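Local coordinates for rhamnosidase B (Bacillus sp., PDB 2OKX), which hydrolyses alpha-L-rhamnosidic bonds as a glycoside hydrolase of family 78, probably releasing terminal rhamnose with inversion at the anomeric carbon, at residues 760-765 against 793-798; 686-691 against 749-754; 699-704 against 767-772; 799-804 against 841-846; 673-678 against 692-697. All coordinates share one frame; numbering follows the deposited sequence.

Interaction 1 of 5, residues 760-765 against 793-798; sequences DVYSMQ and PAFVQI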
# COMPACT_ATOMS: atom_id res chain seq x y z
N ASP A 760 -15.39 8.20 29.74
CA ASP A 760 -16.64 8.95 29.73
C ASP A 760 -16.96 9.29 28.28
O ASP A 760 -17.85 10.09 27.98
CB ASP A 760 -16.49 10.23 30.55
CG ASP A 760 -15.51 11.21 29.93
OD1 ASP A 760 -14.37 10.80 29.63
OD2 ASP A 760 -15.88 12.39 29.75
N VAL A 761 -16.21 8.66 27.37
CA VAL A 761 -16.39 8.87 25.95
C VAL A 761 -17.29 7.78 25.36
O VAL A 761 -17.08 6.59 25.60
CB VAL A 761 -15.02 8.86 25.21
CG1 VAL A 761 -15.22 9.01 23.71
CG2 VAL A 761 -14.14 9.98 25.75
N TYR A 762 -18.29 8.20 24.60
CA TYR A 762 -19.22 7.28 23.97
C TYR A 762 -19.18 7.44 22.45
O TYR A 762 -19.25 8.55 21.93
CB TYR A 762 -20.64 7.53 24.49
CG TYR A 762 -20.77 7.24 25.96
CD1 TYR A 762 -20.95 5.93 26.42
CD2 TYR A 762 -20.66 8.26 26.91
CE1 TYR A 762 -21.02 5.65 27.78
CE2 TYR A 762 -20.73 7.99 28.27
CZ TYR A 762 -20.90 6.68 28.70
OH TYR A 762 -20.96 6.41 30.05
N SER A 763 -19.07 6.32 21.75
CA SER A 763 -19.00 6.35 20.29
C SER A 763 -20.00 5.42 19.62
O SER A 763 -20.44 4.43 20.21
CB SER A 763 -17.59 5.96 19.84
OG SER A 763 -17.30 4.63 20.23
N MET A 764 -20.36 5.75 18.39
CA MET A 764 -21.28 4.92 17.63
C MET A 764 -20.60 3.59 17.35
O MET A 764 -21.24 2.53 17.36
CB MET A 764 -21.62 5.59 16.30
CG MET A 764 -22.70 6.64 16.39
SD MET A 764 -24.23 5.90 16.99
CE MET A 764 -24.60 4.76 15.65
N GLN A 765 -19.29 3.65 17.13
CA GLN A 765 -18.49 2.47 16.83
C GLN A 765 -18.66 1.34 17.84
O GLN A 765 -18.98 0.21 17.47
CB GLN A 765 -17.00 2.85 16.75
CG GLN A 765 -16.60 3.68 15.52
CD GLN A 765 -16.78 5.18 15.70
OE1 GLN A 765 -16.25 5.98 14.92
NE2 GLN A 765 -17.54 5.58 16.71
N PRO A 793 -25.77 12.70 18.20
CA PRO A 793 -24.73 13.63 17.78
C PRO A 793 -23.64 13.88 18.82
O PRO A 793 -22.56 14.39 18.49
CB PRO A 793 -25.51 14.90 17.43
CG PRO A 793 -26.70 14.81 18.34
CD PRO A 793 -27.09 13.36 18.21
N ALA A 794 -23.91 13.53 20.07
CA ALA A 794 -22.95 13.71 21.15
C ALA A 794 -21.92 12.59 21.14
O ALA A 794 -20.81 12.74 21.66
CB ALA A 794 -23.66 13.75 22.50
N PHE A 795 -22.29 11.46 20.55
CA PHE A 795 -21.40 10.32 20.45
C PHE A 795 -20.33 10.57 19.40
O PHE A 795 -20.53 11.38 18.49
CB PHE A 795 -22.17 9.05 20.05
CG PHE A 795 -22.92 8.40 21.18
CD1 PHE A 795 -23.49 7.15 21.00
CD2 PHE A 795 -23.06 9.03 22.41
CE1 PHE A 795 -24.20 6.53 22.02
CE2 PHE A 795 -23.77 8.42 23.44
CZ PHE A 795 -24.34 7.16 23.25
N VAL A 796 -19.21 9.88 19.53
CA VAL A 796 -18.14 9.99 18.54
C VAL A 796 -18.77 9.37 17.29
O VAL A 796 -19.48 8.37 17.40
CB VAL A 796 -16.89 9.19 18.96
CG1 VAL A 796 -15.88 9.16 17.82
CG2 VAL A 796 -16.26 9.81 20.20
N GLN A 797 -18.52 9.95 16.13
CA GLN A 797 -19.10 9.44 14.89
C GLN A 797 -18.14 8.56 14.09
O GLN A 797 -16.93 8.57 14.33
CB GLN A 797 -19.58 10.60 14.02
CG GLN A 797 -20.59 11.52 14.69
CD GLN A 797 -21.87 10.79 15.08
OE1 GLN A 797 -22.50 10.13 14.25
NE2 GLN A 797 -22.27 10.92 16.34
N ILE A 798 -18.69 7.81 13.13
CA ILE A 798 -17.89 6.93 12.28
C ILE A 798 -16.94 7.79 11.45
O ILE A 798 -17.37 8.75 10.81
CB ILE A 798 -18.80 6.10 11.34
CG1 ILE A 798 -19.62 5.10 12.17
CG2 ILE A 798 -17.95 5.36 10.31
CD1 ILE A 798 -20.55 4.24 11.35
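Y762 and V796 meet through their backbones: V796 N donates 2.7 Å to Y762 O, arriving on a lone pair, and V796 O takes the N-H of M764 at 2.9 Å, nearly straight at 170°. The two bonds make a single beta bridge, S763 opposite V796, between two loops of the six-hairpin glycosidase domain that lead into helices 764-772 and 801-813. F795 stands beside the bridge. Its CB lies 3.5 Å from Y762 O, its CG 3.7 Å from the same oxygen, and with CG swung away from the carbonyl carbon (chi1 -79°) the ring comes to lie against Y762 CB. F795 CD2 and CE2 carry most of that touch: Y762 CB sits over one face, toward the rim, 3.4 Å from F795 CE2. F795 CZ is 3.9 Å from Y762 CB. F795 CD1, by contrast, has M764 SD at the ring edge, 4.3 Å off. The two aromatic rings are slid apart and barely overlap. With an alanine here a gap would probably open against Y762 CB, leaving M764 SD free to shift and Y787 without its edge-to-face partner. At the bridge itself, S763 CB presses on V796 CB at 3.4 Å, tighter than usual carbon contact.

Interaction 2 of 5, residues 686-691 against 749-754; sequences PIDQPN and IDCIHA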
# COMPACT_ATOMS: atom_id res chain seq x y z
N PRO A 686 -12.06 9.90 17.12
CA PRO A 686 -11.80 10.22 18.53
C PRO A 686 -12.31 9.19 19.54
O PRO A 686 -12.75 9.56 20.63
CB PRO A 686 -12.50 11.57 18.72
CG PRO A 686 -12.45 12.17 17.36
CD PRO A 686 -12.80 11.00 16.48
N ILE A 687 -12.25 7.92 19.18
CA ILE A 687 -12.68 6.84 20.07
C ILE A 687 -11.67 6.76 21.22
O ILE A 687 -10.47 6.90 20.99
CB ILE A 687 -12.69 5.47 19.36
CG1 ILE A 687 -13.80 5.43 18.30
CG2 ILE A 687 -12.87 4.35 20.37
CD1 ILE A 687 -13.80 4.16 17.48
N ASP A 688 -12.15 6.55 22.44
CA ASP A 688 -11.24 6.44 23.57
C ASP A 688 -10.72 5.00 23.55
O ASP A 688 -11.20 4.13 24.27
CB ASP A 688 -11.97 6.75 24.88
CG ASP A 688 -11.00 7.05 26.02
OD1 ASP A 688 -9.84 7.41 25.75
OD2 ASP A 688 -11.41 6.93 27.20
N GLN A 689 -9.73 4.77 22.70
CA GLN A 689 -9.12 3.46 22.53
C GLN A 689 -7.63 3.56 22.81
O GLN A 689 -6.80 3.41 21.92
CB GLN A 689 -9.38 2.96 21.10
CG GLN A 689 -8.85 3.89 20.01
CD GLN A 689 -9.43 3.60 18.63
OE1 GLN A 689 -9.71 2.45 18.29
NE2 GLN A 689 -9.59 4.64 17.82
N PRO A 690 -7.26 3.80 24.08
CA PRO A 690 -5.86 3.92 24.48
C PRO A 690 -5.08 2.61 24.35
O PRO A 690 -5.66 1.53 24.43
CB PRO A 690 -5.96 4.39 25.93
CG PRO A 690 -7.17 3.65 26.41
CD PRO A 690 -8.14 3.85 25.26
N ASN A 691 -3.77 2.72 24.16
CA ASN A 691 -2.93 1.54 24.05
C ASN A 691 -2.83 0.97 25.46
O ASN A 691 -2.12 -0.01 25.70
CB ASN A 691 -1.53 1.93 23.56
CG ASN A 691 -1.56 2.66 22.24
OD1 ASN A 691 -1.95 2.10 21.22
ND2 ASN A 691 -1.13 3.91 22.24
N ILE A 749 -19.33 1.84 27.34
CA ILE A 749 -18.26 2.84 27.40
C ILE A 749 -17.13 2.40 26.47
O ILE A 749 -16.93 1.21 26.25
CB ILE A 749 -17.71 2.97 28.84
CG1 ILE A 749 -17.07 1.65 29.28
CG2 ILE A 749 -18.83 3.36 29.79
CD1 ILE A 749 -16.41 1.72 30.65
N ASP A 750 -16.40 3.37 25.93
CA ASP A 750 -15.31 3.05 25.02
C ASP A 750 -14.22 2.20 25.66
O ASP A 750 -13.69 1.30 25.01
CB ASP A 750 -14.68 4.34 24.47
CG ASP A 750 -15.31 4.77 23.16
OD1 ASP A 750 -16.26 4.10 22.70
OD2 ASP A 750 -14.85 5.78 22.59
N CYS A 751 -13.91 2.46 26.92
CA CYS A 751 -12.86 1.68 27.58
C CYS A 751 -12.72 1.95 29.07
O CYS A 751 -13.45 2.74 29.66
CB CYS A 751 -11.51 1.99 26.93
SG CYS A 751 -10.88 3.64 27.35
N ILE A 752 -11.75 1.24 29.65
CA ILE A 752 -11.38 1.37 31.05
C ILE A 752 -9.87 1.57 30.97
O ILE A 752 -9.14 0.67 30.54
CB ILE A 752 -11.68 0.10 31.87
CG1 ILE A 752 -13.19 -0.10 32.01
CG2 ILE A 752 -11.03 0.21 33.25
CD1 ILE A 752 -13.57 -1.31 32.85
N HIS A 753 -9.41 2.75 31.37
CA HIS A 753 -8.00 3.07 31.32
C HIS A 753 -7.14 2.22 32.25
O HIS A 753 -7.66 1.50 33.10
CB HIS A 753 -7.82 4.56 31.63
CG HIS A 753 -8.40 5.46 30.58
ND1 HIS A 753 -7.74 5.75 29.41
CD2 HIS A 753 -9.59 6.09 30.52
CE1 HIS A 753 -8.50 6.52 28.66
NE2 HIS A 753 -9.63 6.74 29.31
N ALA A 754 -5.83 2.31 32.07
CA ALA A 754 -4.88 1.55 32.87
C ALA A 754 -5.04 1.80 34.37
O ALA A 754 -4.94 0.87 35.17
CB ALA A 754 -3.46 1.88 32.43
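D688 faces D750 and H753 at once, through its backbone N on one side and its carboxylate on the other. It is the centre of an inverse gamma turn in the loop 686-691, which lies along the strand 747-752 of a small antiparallel sheet in the glycosidase domain. The side chains of D750 and C751 both set out toward the loop. D750 OD2 accepts from D688 N at 2.8 Å, met on its anti side and 29° out of the carboxylate plane; I687 CG2 packs at 3.3 Å against the same oxygen, the isoleucine and D750 crossing at about a right angle. The other oxygen, D750 OD1, belongs to S763 and T766. D688 itself has CG anti to the backbone N (chi1 -163°), which sends its carboxylate along the strand to H753. Those two side chains approach from opposite directions with their flat groups turned 49° apart, and H753 NE2 gives D688 OD2 only a weak, bent bond of 2.8 Å; S759 OG also bonds that oxygen, while E692 takes H753 ND1. C751 fills the middle, its SG over one face of the H753 ring near the rim; D688 O is buried here without any modelled partner. P690 crosses the histidine at about a right angle, CG 3.7 Å from H753 ND1, and its CD rests 3.5 Å from C751 SG.

Interaction 3 of 5, residues 699-704 against 767-772; sequences NLFLVK and QVVAYL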
# COMPACT_ATOMS: atom_id res chain seq x y z
N ASN A 699 -12.87 -6.18 22.87
CA ASN A 699 -13.35 -7.17 23.82
C ASN A 699 -14.57 -7.84 23.18
O ASN A 699 -14.74 -9.06 23.24
CB ASN A 699 -13.75 -6.50 25.14
CG ASN A 699 -12.64 -6.55 26.17
OD1 ASN A 699 -12.50 -7.55 26.89
ND2 ASN A 699 -11.84 -5.49 26.24
N LEU A 700 -15.40 -7.02 22.54
CA LEU A 700 -16.60 -7.50 21.86
C LEU A 700 -16.25 -8.40 20.67
O LEU A 700 -16.86 -9.45 20.48
CB LEU A 700 -17.43 -6.31 21.38
CG LEU A 700 -18.02 -5.41 22.48
CD1 LEU A 700 -18.53 -4.12 21.87
CD2 LEU A 700 -19.14 -6.15 23.21
N PHE A 701 -15.26 -7.99 19.88
CA PHE A 701 -14.86 -8.78 18.72
C PHE A 701 -14.20 -10.10 19.13
O PHE A 701 -14.24 -11.07 18.39
CB PHE A 701 -13.93 -7.97 17.81
CG PHE A 701 -14.66 -7.13 16.80
CD1 PHE A 701 -14.33 -5.79 16.61
CD2 PHE A 701 -15.68 -7.68 16.02
CE1 PHE A 701 -14.99 -5.01 15.66
CE2 PHE A 701 -16.35 -6.90 15.07
CZ PHE A 701 -16.00 -5.57 14.89
N LEU A 702 -13.60 -10.13 20.32
CA LEU A 702 -12.98 -11.37 20.78
C LEU A 702 -14.08 -12.40 21.03
O LEU A 702 -13.92 -13.58 20.73
CB LEU A 702 -12.18 -11.14 22.07
CG LEU A 702 -11.54 -12.38 22.70
CD1 LEU A 702 -10.76 -13.17 21.66
CD2 LEU A 702 -10.62 -11.95 23.83
N VAL A 703 -15.20 -11.94 21.57
CA VAL A 703 -16.32 -12.83 21.83
C VAL A 703 -16.76 -13.46 20.52
O VAL A 703 -16.83 -14.69 20.40
CB VAL A 703 -17.52 -12.05 22.43
CG1 VAL A 703 -18.74 -12.97 22.54
CG2 VAL A 703 -17.15 -11.51 23.81
N LYS A 704 -17.04 -12.62 19.53
CA LYS A 704 -17.48 -13.11 18.22
C LYS A 704 -16.43 -13.99 17.55
O LYS A 704 -16.77 -14.97 16.89
CB LYS A 704 -17.84 -11.95 17.30
CG LYS A 704 -18.44 -12.41 15.98
CD LYS A 704 -18.70 -11.25 15.03
CE LYS A 704 -19.04 -11.76 13.63
NZ LYS A 704 -19.09 -10.65 12.64
N GLN A 767 -20.98 0.85 20.01
CA GLN A 767 -22.36 0.38 20.04
C GLN A 767 -22.63 -0.55 18.85
O GLN A 767 -23.24 -1.61 19.01
CB GLN A 767 -23.33 1.56 20.00
CG GLN A 767 -23.00 2.70 20.95
CD GLN A 767 -22.60 2.23 22.34
OE1 GLN A 767 -23.27 1.39 22.94
NE2 GLN A 767 -21.50 2.78 22.86
N VAL A 768 -22.18 -0.14 17.67
CA VAL A 768 -22.37 -0.94 16.47
C VAL A 768 -21.72 -2.31 16.64
O VAL A 768 -22.32 -3.33 16.31
CB VAL A 768 -21.77 -0.24 15.22
CG1 VAL A 768 -21.78 -1.19 14.03
CG2 VAL A 768 -22.56 1.01 14.89
N VAL A 769 -20.50 -2.32 17.16
CA VAL A 769 -19.79 -3.58 17.37
C VAL A 769 -20.51 -4.48 18.37
O VAL A 769 -20.57 -5.69 18.20
CB VAL A 769 -18.34 -3.34 17.85
CG1 VAL A 769 -17.65 -4.66 18.12
CG2 VAL A 769 -17.57 -2.56 16.78
N ALA A 770 -21.06 -3.88 19.43
CA ALA A 770 -21.77 -4.65 20.44
C ALA A 770 -22.99 -5.32 19.79
O ALA A 770 -23.33 -6.46 20.10
CB ALA A 770 -22.22 -3.74 21.58
N TYR A 771 -23.63 -4.59 18.88
CA TYR A 771 -24.80 -5.09 18.17
C TYR A 771 -24.44 -6.26 17.25
O TYR A 771 -25.11 -7.30 17.27
CB TYR A 771 -25.42 -3.97 17.35
CG TYR A 771 -26.74 -4.32 16.71
CD1 TYR A 771 -27.91 -4.39 17.47
CD2 TYR A 771 -26.83 -4.59 15.34
CE1 TYR A 771 -29.14 -4.71 16.88
CE2 TYR A 771 -28.04 -4.91 14.74
CZ TYR A 771 -29.19 -4.97 15.52
OH TYR A 771 -30.39 -5.29 14.92
N LEU A 772 -23.39 -6.09 16.46
CA LEU A 772 -22.95 -7.12 15.53
C LEU A 772 -22.40 -8.38 16.19
O LEU A 772 -22.55 -9.48 15.66
CB LEU A 772 -21.86 -6.58 14.59
CG LEU A 772 -22.28 -5.64 13.46
CD1 LEU A 772 -21.03 -5.14 12.74
CD2 LEU A 772 -23.19 -6.38 12.49
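L700 and F701 clasp V769 between them where helices 696-715 and 764-772 run side by side. The two segments are nearly parallel, their axes 16° apart and 9.1 Å at closest approach, as is consistent with neighbours in one layer of the alpha/alpha barrel that makes up the six-hairpin glycosidase domain. No hydrogen bond crosses; the contact is carried mainly by apolar side chains.

Going along 699-704, L700 comes first and sets out toward the partner helix. Its CB touches V769 CG1 at 3.7 Å, while the far branch, CD1, reaches past it to the backbone, 3.5 Å from A770 N, and rests at 3.7 Å on A770 CB. The small A770 side chain is consistent with so near an approach to the main chain.

F701 follows, and its ring swings round so that the end of the side chain approaches the other helix. V769 CG1 stands over the centre of one face, 3.7 Å from the centroid and 12° off the normal, a well-centred CH-pi contact. The valine has this branch anti to its own N (chi1 177°), which aims CG1 at the ring; CG2 drops nearer the rim, 3.7 Å from F701 CE1. F632 meets the same phenylalanine edge-to-face from helix 627-644.

One turn after L700, K704 is fully extended, its methylene part rather than its ammonium doing the touching. The approach there is loose, with K704 CD 4.3 Å from L772 O.

Interaction 4 of 5, residues 799-804 against 841-846; sequences GSPFMS and EMYPNF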
# COMPACT_ATOMS: atom_id res chain seq x y z
N GLY A 799 -15.66 7.44 11.45
CA GLY A 799 -14.69 8.24 10.72
C GLY A 799 -14.16 7.69 9.41
O GLY A 799 -13.37 8.37 8.75
N SER A 800 -14.57 6.49 9.02
CA SER A 800 -14.09 5.92 7.77
C SER A 800 -15.11 4.98 7.15
O SER A 800 -15.93 4.39 7.86
CB SER A 800 -12.80 5.13 7.99
OG SER A 800 -13.06 3.97 8.76
N PRO A 801 -15.08 4.84 5.82
CA PRO A 801 -16.04 3.94 5.15
C PRO A 801 -15.78 2.51 5.62
O PRO A 801 -16.62 1.63 5.46
CB PRO A 801 -15.73 4.14 3.67
CG PRO A 801 -15.20 5.56 3.62
CD PRO A 801 -14.29 5.59 4.83
N PHE A 802 -14.59 2.29 6.18
CA PHE A 802 -14.20 0.98 6.70
C PHE A 802 -15.19 0.63 7.80
O PHE A 802 -15.77 -0.45 7.82
CB PHE A 802 -12.79 1.05 7.28
CG PHE A 802 -12.38 -0.18 8.05
CD1 PHE A 802 -11.91 -0.06 9.36
CD2 PHE A 802 -12.44 -1.44 7.47
CE1 PHE A 802 -11.51 -1.19 10.08
CE2 PHE A 802 -12.04 -2.58 8.18
CZ PHE A 802 -11.57 -2.45 9.49
N MET A 803 -15.37 1.57 8.73
CA MET A 803 -16.29 1.39 9.84
C MET A 803 -17.72 1.37 9.31
O MET A 803 -18.58 0.68 9.84
CB MET A 803 -16.10 2.52 10.85
CG MET A 803 -16.92 2.39 12.14
SD MET A 803 -16.57 0.88 13.09
CE MET A 803 -18.25 0.29 13.37
N SER A 804 -17.97 2.13 8.24
CA SER A 804 -19.30 2.16 7.63
C SER A 804 -19.73 0.75 7.23
O SER A 804 -20.90 0.40 7.31
CB SER A 804 -19.31 3.06 6.39
OG SER A 804 -19.28 4.43 6.73
N GLU A 841 -10.04 6.49 1.91
CA GLU A 841 -9.60 5.76 3.09
C GLU A 841 -10.42 6.22 4.30
O GLU A 841 -10.82 5.41 5.14
CB GLU A 841 -8.12 6.06 3.33
CG GLU A 841 -7.53 5.41 4.57
CD GLU A 841 -6.09 5.87 4.82
OE1 GLU A 841 -5.40 5.27 5.66
OE2 GLU A 841 -5.66 6.85 4.16
N MET A 842 -10.65 7.52 4.40
CA MET A 842 -11.38 8.09 5.52
C MET A 842 -12.33 9.18 5.07
O MET A 842 -12.29 9.61 3.91
CB MET A 842 -10.41 8.69 6.54
CG MET A 842 -9.36 7.73 7.07
SD MET A 842 -8.05 8.60 7.96
CE MET A 842 -7.20 9.37 6.57
N TYR A 843 -13.18 9.62 5.99
CA TYR A 843 -14.13 10.69 5.72
C TYR A 843 -13.49 12.02 6.07
O TYR A 843 -12.55 12.07 6.86
CB TYR A 843 -15.40 10.50 6.55
CG TYR A 843 -16.27 9.36 6.09
CD1 TYR A 843 -16.78 8.43 7.00
CD2 TYR A 843 -16.59 9.20 4.74
CE1 TYR A 843 -17.59 7.38 6.58
CE2 TYR A 843 -17.40 8.15 4.31
CZ TYR A 843 -17.89 7.24 5.23
OH TYR A 843 -18.68 6.20 4.81
N PRO A 844 -13.97 13.11 5.46
CA PRO A 844 -13.43 14.44 5.74
C PRO A 844 -13.79 14.89 7.15
O PRO A 844 -14.67 14.31 7.79
CB PRO A 844 -14.10 15.32 4.69
CG PRO A 844 -14.41 14.38 3.58
CD PRO A 844 -14.89 13.16 4.32
N ASN A 845 -13.11 15.93 7.62
CA ASN A 845 -13.35 16.52 8.93
C ASN A 845 -12.97 15.70 10.16
O ASN A 845 -13.57 15.84 11.23
CB ASN A 845 -14.81 16.98 9.03
CG ASN A 845 -15.17 18.00 7.96
OD1 ASN A 845 -14.36 18.86 7.62
ND2 ASN A 845 -16.39 17.91 7.44
N PHE A 846 -11.97 14.84 10.00
CA PHE A 846 -11.43 14.04 11.10
C PHE A 846 -9.93 14.31 11.01
O PHE A 846 -9.36 14.24 9.92
CB PHE A 846 -11.71 12.55 10.91
CG PHE A 846 -13.12 12.14 11.26
CD1 PHE A 846 -14.14 12.29 10.33
CD2 PHE A 846 -13.42 11.62 12.51
CE1 PHE A 846 -15.45 11.92 10.65
CE2 PHE A 846 -14.72 11.25 12.84
CZ PHE A 846 -15.74 11.40 11.91
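G799 O and Y843 N make the backbone bond of this contact, 3.0 Å long and almost straight at 174°, the donor tilted from the carbonyl plane. The second polar link joins the side chains: S804 OG lies in the plane of the Y843 ring, at its edge, and shares a hydrogen bond of 2.7 Å with Y843 OH. Between these two bonds the ring lies with one face on P801, whose CD stands above the ring centre, 4.0 Å from the centroid, while P801 CG meets Y843 CE2 at 3.5 Å. A phenylalanine here could keep the face on P801, but S804 OG would probably lose this partner and the ring its fixed end. G799 CA lies over one face of F846, toward the rim, 3.6 Å from the centroid. Neighbouring residues satisfy further groups: D683 bonds both G799 N and S800 OG, T857 OG1 takes M842 N, and W864 NE1 serves E841 O. S800 OG also accepts a weak 3.3 Å bond from M803 N, and S800 O takes S804 N at 3.1 Å. These bonds mark the N-capped start of helix 801-813, where S800 is the N-cap and P801 opens the first turn.

Interaction 5 of 5, residues 673-678 against 692-697; sequences LLNMAG and EGIVTH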
# COMPACT_ATOMS: atom_id res chain seq x y z
N LEU A 673 -11.83 -9.47 31.68
CA LEU A 673 -11.87 -8.72 30.43
C LEU A 673 -10.51 -8.70 29.75
O LEU A 673 -9.48 -8.86 30.41
CB LEU A 673 -12.32 -7.28 30.70
CG LEU A 673 -13.72 -7.09 31.30
CD1 LEU A 673 -13.91 -5.64 31.72
CD2 LEU A 673 -14.78 -7.50 30.29
N LEU A 674 -10.51 -8.51 28.44
CA LEU A 674 -9.27 -8.45 27.68
C LEU A 674 -8.53 -7.17 28.04
O LEU A 674 -9.02 -6.07 27.79
CB LEU A 674 -9.56 -8.48 26.18
CG LEU A 674 -8.34 -8.46 25.26
CD1 LEU A 674 -7.51 -9.71 25.49
CD2 LEU A 674 -8.79 -8.38 23.80
N ASN A 675 -7.34 -7.32 28.62
CA ASN A 675 -6.54 -6.16 29.01
C ASN A 675 -5.20 -6.27 28.30
O ASN A 675 -4.45 -7.23 28.52
CB ASN A 675 -6.32 -6.15 30.52
CG ASN A 675 -5.84 -4.80 31.02
OD1 ASN A 675 -5.06 -4.12 30.36
ND2 ASN A 675 -6.30 -4.41 32.21
N MET A 676 -4.88 -5.30 27.45
CA MET A 676 -3.62 -5.35 26.72
C MET A 676 -2.90 -4.03 26.55
O MET A 676 -3.51 -2.97 26.48
CB MET A 676 -3.86 -5.94 25.33
CG MET A 676 -4.37 -7.36 25.32
SD MET A 676 -4.68 -7.91 23.65
CE MET A 676 -3.07 -8.53 23.20
N ALA A 677 -1.57 -4.12 26.47
CA ALA A 677 -0.73 -2.95 26.27
C ALA A 677 -0.29 -3.04 24.82
O ALA A 677 0.66 -3.75 24.50
CB ALA A 677 0.48 -3.00 27.19
N GLY A 678 -1.00 -2.34 23.94
CA GLY A 678 -0.66 -2.38 22.53
C GLY A 678 -1.53 -1.47 21.68
O GLY A 678 -2.23 -0.61 22.20
N GLU A 692 -3.58 1.59 26.37
CA GLU A 692 -3.61 1.22 27.78
C GLU A 692 -4.16 -0.14 28.16
O GLU A 692 -3.50 -1.16 27.99
CB GLU A 692 -4.36 2.29 28.57
CG GLU A 692 -3.68 3.65 28.59
CD GLU A 692 -4.45 4.67 29.40
OE1 GLU A 692 -4.00 5.83 29.49
OE2 GLU A 692 -5.51 4.31 29.94
N GLY A 693 -5.39 -0.16 28.68
CA GLY A 693 -5.96 -1.42 29.13
C GLY A 693 -7.13 -2.07 28.43
O GLY A 693 -6.97 -2.69 27.38
N ILE A 694 -8.31 -1.93 29.02
CA ILE A 694 -9.53 -2.54 28.50
C ILE A 694 -10.31 -1.71 27.48
O ILE A 694 -11.06 -0.80 27.84
CB ILE A 694 -10.49 -2.90 29.66
CG1 ILE A 694 -9.74 -3.69 30.72
CG2 ILE A 694 -11.66 -3.72 29.14
CD1 ILE A 694 -10.57 -4.00 31.96
N VAL A 695 -10.13 -2.03 26.20
CA VAL A 695 -10.84 -1.33 25.14
C VAL A 695 -12.05 -2.18 24.76
O VAL A 695 -11.91 -3.33 24.35
CB VAL A 695 -9.93 -1.12 23.91
CG1 VAL A 695 -10.67 -0.35 22.83
CG2 VAL A 695 -8.66 -0.37 24.33
N THR A 696 -13.23 -1.60 24.91
CA THR A 696 -14.47 -2.32 24.65
C THR A 696 -14.63 -2.97 23.28
O THR A 696 -14.92 -4.16 23.19
CB THR A 696 -15.70 -1.41 24.91
OG1 THR A 696 -15.60 -0.85 26.23
CG2 THR A 696 -16.99 -2.21 24.82
N HIS A 697 -14.43 -2.21 22.20
CA HIS A 697 -14.61 -2.80 20.87
C HIS A 697 -13.86 -4.11 20.62
O HIS A 697 -14.43 -5.05 20.08
CB HIS A 697 -14.34 -1.78 19.75
CG HIS A 697 -12.94 -1.23 19.73
ND1 HIS A 697 -11.83 -2.04 19.60
CD2 HIS A 697 -12.49 0.04 19.75
CE1 HIS A 697 -10.75 -1.28 19.54
NE2 HIS A 697 -11.12 -0.02 19.64
O HOH W 1 -8.16 -4.28 25.66
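With its CG anti to the backbone N (chi1 -164°), N675 turns its amide to G693, OD1 coming 3.1 Å from G693 CA. I694 CG1 is anti to the carbonyl carbon (chi1 -51°), which leaves CG2 anti to the backbone N. CG1 passes 3.8 Å from N675 ND2 and leads on to I694 CD1, which with CG2 meets L673. There the two side chains cross at about a right angle, L673 CD1 and I694 CD1 touching at 3.7 Å. G693 brings no side chain to a spot that N675 OD1 already fills.

The backbones run in roughly opposite senses but are joined directly by one weak bond, M676 N to G693 O, 3.3 Å long though nearly straight. A water does the rest. It donates to L674 O at 2.9 Å and to G693 O at 2.6 Å, and accepts from V695 N, so it links both chains through three backbone atoms.

L673 also packs on helix 723-739, and N699 OD1 of helix 696-715 accepts from L674 N. The other segment passes from strand 694-695, where I694 pairs with I752 of strand 747-752, directly into helix 696-715.

How the interactions relate
All five contacts lie in the six-hairpin glycosidase domain. Interactions 2 and 5 are the closest, centres about 8 Å apart, sharing a sheet and tied by H753 ND1 to E692 OE2 (2.7 Å). Interaction 2 passes to interaction 1, about 12 Å away, through D750 OD1 and S763 OG, also 2.7 Å apart. Helix 764-772 carries interaction 1 into interaction 3, which N699 OD1 links back to interaction 5 by a 2.7 Å approach to L674 N. Segment 793-798 continues into 799-804, and I798 O lies 3.3 Å from F846 CZ in interaction 4. Glycerol, probably from the crystallisation liquor, lies about 3 Å from the side chains of Q797 and F846 and may mark a pocket.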